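Local atomic coordinates of amino acid amide racemase (Ochrobactrum anthropi, PDB entry 6GIO), a protein that belongs to the class-III aminotransferase family of fold-type I enzymes and binds pyridoxal-5'-phosphate. Residues W107-R121 and P289-V301. Sequence-based numbering, arbitrary orientation.
Sequences WFGHSGSDANDCAVR and PAFVLQTTAGNPV. With PLP (pyridoxal-5'-phosphate), chain G; PLP (pyridoxal-5'-phosphate), chain E.
The contact lies between the two pyridoxal-5'-phosphate sites of the dimer, where loop 289-299 crosses strand 107-109 and helix 112-121. Trp107 reaches this loop with its indole edge. CG stands anti to the backbone N (chi1 168°), and Trp107 NE1 donates to Val292 O at 3.0 Å, almost in the ring plane and nearly straight. Cys118 SG sits over the centre of one indole face, and Val292 CG1 packs 3.9 Å from Trp107 CZ2. Farther along the helix, Arg121 bends at chi3 (50°). Arg121 NH2 donates to Phe291 O at 3.0 Å, while NH1 adds a weak bond to the same oxygen. NH2 also lies over the centre of the Phe291 ring, a cation-pi contact with Arg121 CZ 4.7 Å from the ring centroid. Val292 CG2 packs over one guanidinium face, toward its rim.

At the other end, waters bridge the segments. One joins Gly109 O and Gly298 N. Another links His110 NE2 and Thr296 N to O3P of the chain E pyridoxal-5'-phosphate. Thr295 N and OG1 both donate to O1P of that phosphate; Gly112 N and Ser113 OG of the second subunit complete the site. The chain G phosphate receives Gly112 N and Ser113 N at the helix start, where Ser111 and Asp114 form a capping box, and Thr295 OG1 of the second subunit. Phosphate held by a helix N-terminus and a partner-subunit threonine is characteristic of dimeric class-III aminotransferases.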
loop_
_atom_site.group_PDB
_atom_site.type_symbol
_atom_site.label_atom_id
_atom_site.label_comp_id
_atom_site.label_asym_id
_atom_site.label_seq_id
_atom_site.Cartn_x
_atom_site.Cartn_y
_atom_site.Cartn_z
ATOM N N TRP C 107 -7.246 -7.030 9.946
ATOM C CA TRP C 107 -7.247 -5.848 9.109
ATOM C C TRP C 107 -6.460 -6.236 7.915
ATOM O O TRP C 107 -5.505 -6.934 8.051
ATOM C CB TRP C 107 -6.535 -4.713 9.858
ATOM C CG TRP C 107 -6.170 -3.480 9.094
ATOM C CD1 TRP C 107 -6.873 -2.332 9.055
ATOM C CD2 TRP C 107 -4.952 -3.245 8.338
ATOM N NE1 TRP C 107 -6.202 -1.400 8.289
ATOM C CE2 TRP C 107 -5.013 -1.929 7.854
ATOM C CE3 TRP C 107 -3.818 -4.031 8.022
ATOM C CZ2 TRP C 107 -3.989 -1.354 7.079
ATOM C CZ3 TRP C 107 -2.791 -3.441 7.208
ATOM C CH2 TRP C 107 -2.913 -2.124 6.757
ATOM N N PHE C 108 -6.820 -5.718 6.754
ATOM C CA PHE C 108 -6.058 -5.927 5.519
ATOM C C PHE C 108 -5.398 -4.683 4.970
ATOM O O PHE C 108 -5.951 -3.586 5.076
ATOM C CB PHE C 108 -6.995 -6.447 4.437
ATOM C CG PHE C 108 -7.414 -7.869 4.642
ATOM C CD1 PHE C 108 -6.482 -8.908 4.529
ATOM C CD2 PHE C 108 -8.736 -8.176 4.992
ATOM C CE1 PHE C 108 -6.852 -10.225 4.745
ATOM C CE2 PHE C 108 -9.121 -9.497 5.167
ATOM C CZ PHE C 108 -8.183 -10.525 5.066
ATOM N N GLY C 109 -4.255 -4.861 4.299
ATOM C CA GLY C 109 -3.609 -3.741 3.619
ATOM C C GLY C 109 -2.950 -4.250 2.372
ATOM O O GLY C 109 -3.324 -5.320 1.867
ATOM N N HIS C 110 -2.009 -3.478 1.853
ATOM C CA HIS C 110 -1.342 -3.833 0.591
ATOM C C HIS C 110 0.065 -4.276 0.710
ATOM O O HIS C 110 0.605 -4.822 -0.253
ATOM C CB HIS C 110 -1.292 -2.624 -0.304
ATOM C CG HIS C 110 -2.611 -2.008 -0.513
ATOM N ND1 HIS C 110 -3.654 -2.695 -1.105
ATOM C CD2 HIS C 110 -3.074 -0.773 -0.224
ATOM C CE1 HIS C 110 -4.692 -1.885 -1.204
ATOM N NE2 HIS C 110 -4.378 -0.729 -0.647
ATOM N N SER C 111 0.701 -3.998 1.850
ATOM C CA SER C 111 2.152 -4.189 1.973
ATOM C C SER C 111 2.585 -4.492 3.404
ATOM O O SER C 111 1.857 -4.234 4.341
ATOM C CB SER C 111 2.952 -2.966 1.447
ATOM O OG SER C 111 2.825 -1.759 2.254
ATOM N N GLY C 112 3.779 -5.048 3.557
ATOM C CA GLY C 112 4.381 -5.200 4.902
ATOM C C GLY C 112 4.509 -3.854 5.610
ATOM O O GLY C 112 4.215 -3.728 6.806
ATOM N N SER C 113 4.899 -2.834 4.852
ATOM C CA SER C 113 5.079 -1.478 5.373
ATOM C C SER C 113 3.829 -0.865 5.901
ATOM O O SER C 113 3.881 -0.210 6.936
ATOM C CB SER C 113 5.616 -0.529 4.276
ATOM O OG SER C 113 6.842 -1.052 3.749
ATOM N N ASP C 114 2.717 -1.003 5.193
ATOM C CA ASP C 114 1.451 -0.411 5.664
ATOM C C ASP C 114 0.848 -1.225 6.861
ATOM O O ASP C 114 0.220 -0.649 7.771
ATOM C CB ASP C 114 0.454 -0.066 4.512
ATOM C CG ASP C 114 -0.294 -1.286 3.853
ATOM O OD1 ASP C 114 -0.411 -2.368 4.426
ATOM O OD2 ASP C 114 -0.864 -1.091 2.733
ATOM N N ALA C 115 1.148 -2.524 6.884
ATOM C CA ALA C 115 0.688 -3.422 7.963
ATOM C C ALA C 115 1.406 -3.123 9.252
ATOM O O ALA C 115 0.773 -3.078 10.341
ATOM C CB ALA C 115 0.852 -4.877 7.555
ATOM N N ASN C 116 2.710 -2.898 9.172
ATOM C CA ASN C 116 3.439 -2.507 10.374
ATOM C C ASN C 116 3.138 -1.053 10.802
ATOM O O ASN C 116 3.185 -0.721 12.002
ATOM C CB ASN C 116 4.965 -2.717 10.230
ATOM C CG ASN C 116 5.375 -4.171 10.310
ATOM O OD1 ASN C 116 6.084 -4.678 9.424
ATOM N ND2 ASN C 116 4.922 -4.864 11.349
ATOM N N ASP C 117 2.828 -0.191 9.846
ATOM C CA ASP C 117 2.405 1.161 10.187
ATOM C C ASP C 117 1.080 1.099 10.972
ATOM O O ASP C 117 0.916 1.742 12.010
ATOM C CB ASP C 117 2.266 1.999 8.933
ATOM C CG ASP C 117 2.094 3.469 9.245
ATOM O OD1 ASP C 117 2.463 3.918 10.349
ATOM O OD2 ASP C 117 1.590 4.191 8.393
ATOM N N CYS C 118 0.160 0.298 10.456
ATOM C CA CYS C 118 -1.077 -0.011 11.127
ATOM C C CYS C 118 -0.798 -0.504 12.526
ATOM O O CYS C 118 -1.332 0.036 13.504
ATOM C CB CYS C 118 -1.884 -1.070 10.342
ATOM S SG CYS C 118 -3.409 -1.535 11.233
ATOM N N ALA C 119 0.055 -1.529 12.627
ATOM C CA ALA C 119 0.333 -2.150 13.912
ATOM C C ALA C 119 0.806 -1.090 14.878
ATOM O O ALA C 119 0.242 -0.985 15.956
ATOM C CB ALA C 119 1.372 -3.281 13.790
ATOM N N VAL C 120 1.810 -0.291 14.504
ATOM C CA VAL C 120 2.317 0.708 15.458
ATOM C C VAL C 120 1.273 1.757 15.853
ATOM O O VAL C 120 1.141 2.101 17.056
ATOM C CB VAL C 120 3.652 1.407 15.034
ATOM C CG1 VAL C 120 3.521 2.221 13.756
ATOM C CG2 VAL C 120 4.120 2.312 16.160
ATOM N N ARG C 121 0.506 2.226 14.875
ATOM C CA ARG C 121 -0.536 3.241 15.153
ATOM C C ARG C 121 -1.588 2.686 16.127
ATOM O O ARG C 121 -1.899 3.345 17.083
ATOM C CB ARG C 121 -1.227 3.643 13.851
ATOM C CG ARG C 121 -0.353 4.414 12.877
ATOM C CD ARG C 121 -1.178 5.148 11.844
ATOM N NE ARG C 121 -2.233 5.944 12.416
ATOM C CZ ARG C 121 -3.465 6.021 11.956
ATOM N NH1 ARG C 121 -3.731 5.730 10.695
ATOM N NH2 ARG C 121 -4.432 6.364 12.776
ATOM N N PRO C 289 -13.614 3.011 15.026
ATOM C CA PRO C 289 -13.899 2.905 13.619
ATOM C C PRO C 289 -13.031 3.825 12.786
ATOM O O PRO C 289 -12.534 4.834 13.252
ATOM C CB PRO C 289 -15.388 3.289 13.537
ATOM C CG PRO C 289 -15.589 4.223 14.688
ATOM C CD PRO C 289 -14.712 3.655 15.769
ATOM N N ALA C 290 -12.823 3.450 11.553
ATOM C CA ALA C 290 -12.199 4.337 10.576
ATOM C C ALA C 290 -10.836 4.884 11.004
ATOM O O ALA C 290 -10.517 6.012 10.737
ATOM C CB ALA C 290 -13.133 5.477 10.259
ATOM N N PHE C 291 -10.042 4.063 11.662
ATOM C CA PHE C 291 -8.803 4.500 12.236
ATOM C C PHE C 291 -7.619 4.275 11.318
ATOM O O PHE C 291 -6.676 5.040 11.353
ATOM C CB PHE C 291 -8.585 3.722 13.513
ATOM C CG PHE C 291 -7.522 4.284 14.395
ATOM C CD1 PHE C 291 -7.619 5.587 14.881
ATOM C CD2 PHE C 291 -6.456 3.493 14.800
ATOM C CE1 PHE C 291 -6.655 6.100 15.720
ATOM C CE2 PHE C 291 -5.476 3.991 15.625
ATOM C CZ PHE C 291 -5.573 5.300 16.091
ATOM N N VAL C 292 -7.640 3.187 10.556
ATOM C CA VAL C 292 -6.591 2.924 9.576
ATOM C C VAL C 292 -7.232 2.487 8.261
ATOM O O VAL C 292 -7.474 1.313 8.053
ATOM C CB VAL C 292 -5.581 1.869 10.072
ATOM C CG1 VAL C 292 -4.358 1.872 9.171
ATOM C CG2 VAL C 292 -5.130 2.157 11.504
ATOM N N LEU C 293 -7.476 3.453 7.373
ATOM C CA LEU C 293 -8.241 3.254 6.157
ATOM C C LEU C 293 -7.392 3.364 4.923
ATOM O O LEU C 293 -6.583 4.303 4.796
ATOM C CB LEU C 293 -9.305 4.328 6.031
ATOM C CG LEU C 293 -10.425 4.377 7.080
ATOM C CD1 LEU C 293 -11.453 5.408 6.620
ATOM C CD2 LEU C 293 -11.062 3.020 7.297
ATOM N N GLN C 294 -7.545 2.406 4.014
ATOM C CA GLN C 294 -7.010 2.564 2.661
ATOM C C GLN C 294 -8.059 2.042 1.722
ATOM O O GLN C 294 -8.474 0.884 1.841
ATOM C CB GLN C 294 -5.731 1.796 2.459
ATOM C CG GLN C 294 -4.519 2.418 3.104
ATOM C CD GLN C 294 -3.330 1.503 2.957
ATOM O OE1 GLN C 294 -3.291 0.428 3.572
ATOM N NE2 GLN C 294 -2.383 1.889 2.100
ATOM N N THR C 295 -8.434 2.872 0.752
ATOM C CA THR C 295 -9.611 2.602 -0.076
ATOM C C THR C 295 -9.742 1.162 -0.623
ATOM O O THR C 295 -10.798 0.506 -0.408
ATOM C CB THR C 295 -9.729 3.621 -1.209
ATOM O OG1 THR C 295 -9.851 4.936 -0.637
ATOM C CG2 THR C 295 -10.985 3.347 -2.040
ATOM N N THR C 296 -8.707 0.687 -1.315
ATOM C CA THR C 296 -8.770 -0.618 -1.979
ATOM C C THR C 296 -8.242 -1.780 -1.175
ATOM O O THR C 296 -8.179 -2.886 -1.676
ATOM C CB THR C 296 -8.046 -0.623 -3.345
ATOM O OG1 THR C 296 -6.662 -0.379 -3.138
ATOM C CG2 THR C 296 -8.634 0.427 -4.250
ATOM N N ALA C 297 -7.839 -1.547 0.057
ATOM C CA ALA C 297 -7.479 -2.647 0.947
ATOM C C ALA C 297 -8.641 -3.628 1.095
ATOM O O ALA C 297 -9.814 -3.229 1.223
ATOM C CB ALA C 297 -7.081 -2.120 2.324
ATOM N N GLY C 298 -8.303 -4.917 1.068
ATOM C CA GLY C 298 -9.281 -5.971 1.244
ATOM C C GLY C 298 -10.144 -6.128 0.025
ATOM O O GLY C 298 -11.242 -6.646 0.128
ATOM N N ASN C 299 -9.629 -5.691 -1.142
ATOM C CA ASN C 299 -10.386 -5.751 -2.350
ATOM C C ASN C 299 -10.477 -7.228 -2.702
ATOM O O ASN C 299 -9.627 -8.013 -2.303
ATOM C CB ASN C 299 -9.707 -4.961 -3.484
ATOM C CG ASN C 299 -8.372 -5.536 -3.859
ATOM O OD1 ASN C 299 -8.317 -6.560 -4.557
ATOM N ND2 ASN C 299 -7.275 -4.930 -3.329
ATOM N N PRO C 300 -11.532 -7.615 -3.433
ATOM C CA PRO C 300 -11.831 -9.016 -3.656
ATOM C C PRO C 300 -10.825 -9.770 -4.538
ATOM O O PRO C 300 -10.749 -11.011 -4.455
ATOM C CB PRO C 300 -13.192 -8.965 -4.310
ATOM C CG PRO C 300 -13.312 -7.612 -4.911
ATOM C CD PRO C 300 -12.573 -6.728 -3.959
ATOM N N VAL C 301 -10.046 -9.042 -5.343
ATOM C CA VAL C 301 -9.063 -9.671 -6.229
ATOM C C VAL C 301 -7.825 -10.145 -5.463
ATOM O O VAL C 301 -7.446 -11.313 -5.547
ATOM C CB VAL C 301 -8.671 -8.709 -7.356
ATOM C CG1 VAL C 301 -7.629 -9.338 -8.256
ATOM C CG2 VAL C 301 -9.923 -8.341 -8.167
HETATM N N1 PLP G . 8.589 -6.659 7.447
HETATM C C2 PLP G . 9.482 -7.592 7.032
HETATM C C2A PLP G . 10.089 -8.596 7.962
HETATM C C3 PLP G . 9.918 -7.643 5.613
HETATM O O3 PLP G . 10.806 -8.564 5.220
HETATM C C4 PLP G . 9.344 -6.701 4.631
HETATM C C4A PLP G . 9.763 -6.757 3.198
HETATM C C5 PLP G . 8.354 -5.720 5.200
HETATM C C6 PLP G . 8.046 -5.766 6.577
HETATM C C5A PLP G . 7.743 -4.660 4.298
HETATM O O4P PLP G . 7.089 -5.165 3.127
HETATM P P PLP G . 6.845 -4.237 1.850
HETATM O O1P PLP G . 5.738 -4.964 1.152
HETATM O O2P PLP G . 8.140 -4.223 1.060
HETATM O O3P PLP G . 6.403 -2.889 2.401
HETATM N N1 PLP E . -5.735 11.715 -1.408
HETATM C C2 PLP E . -7.004 12.005 -1.830
HETATM C C2A PLP E . -7.352 13.338 -2.451
HETATM C C3 PLP E . -8.078 10.977 -1.670
HETATM O O3 PLP E . -9.363 11.189 -2.047
HETATM C C4 PLP E . -7.720 9.673 -1.069
HETATM C C4A PLP E . -8.737 8.606 -0.891
HETATM C C5 PLP E . -6.310 9.468 -0.634
HETATM C C6 PLP E . -5.395 10.513 -0.840
HETATM C C5A PLP E . -5.955 8.111 -0.001
HETATM O O4P PLP E . -6.058 6.969 -0.893
HETATM P P PLP E . -6.086 5.492 -0.276
HETATM O O1P PLP E . -7.414 5.497 0.486
HETATM O O2P PLP E . -4.939 5.362 0.713
HETATM O O3P PLP E . -6.017 4.592 -1.465
HETATM O O HOH W 1 -5.722 -5.728 0.515
HETATM O O HOH W 2 -4.548 -5.144 -1.870
HETATM O O HOH W 3 -6.030 1.865 -1.401
#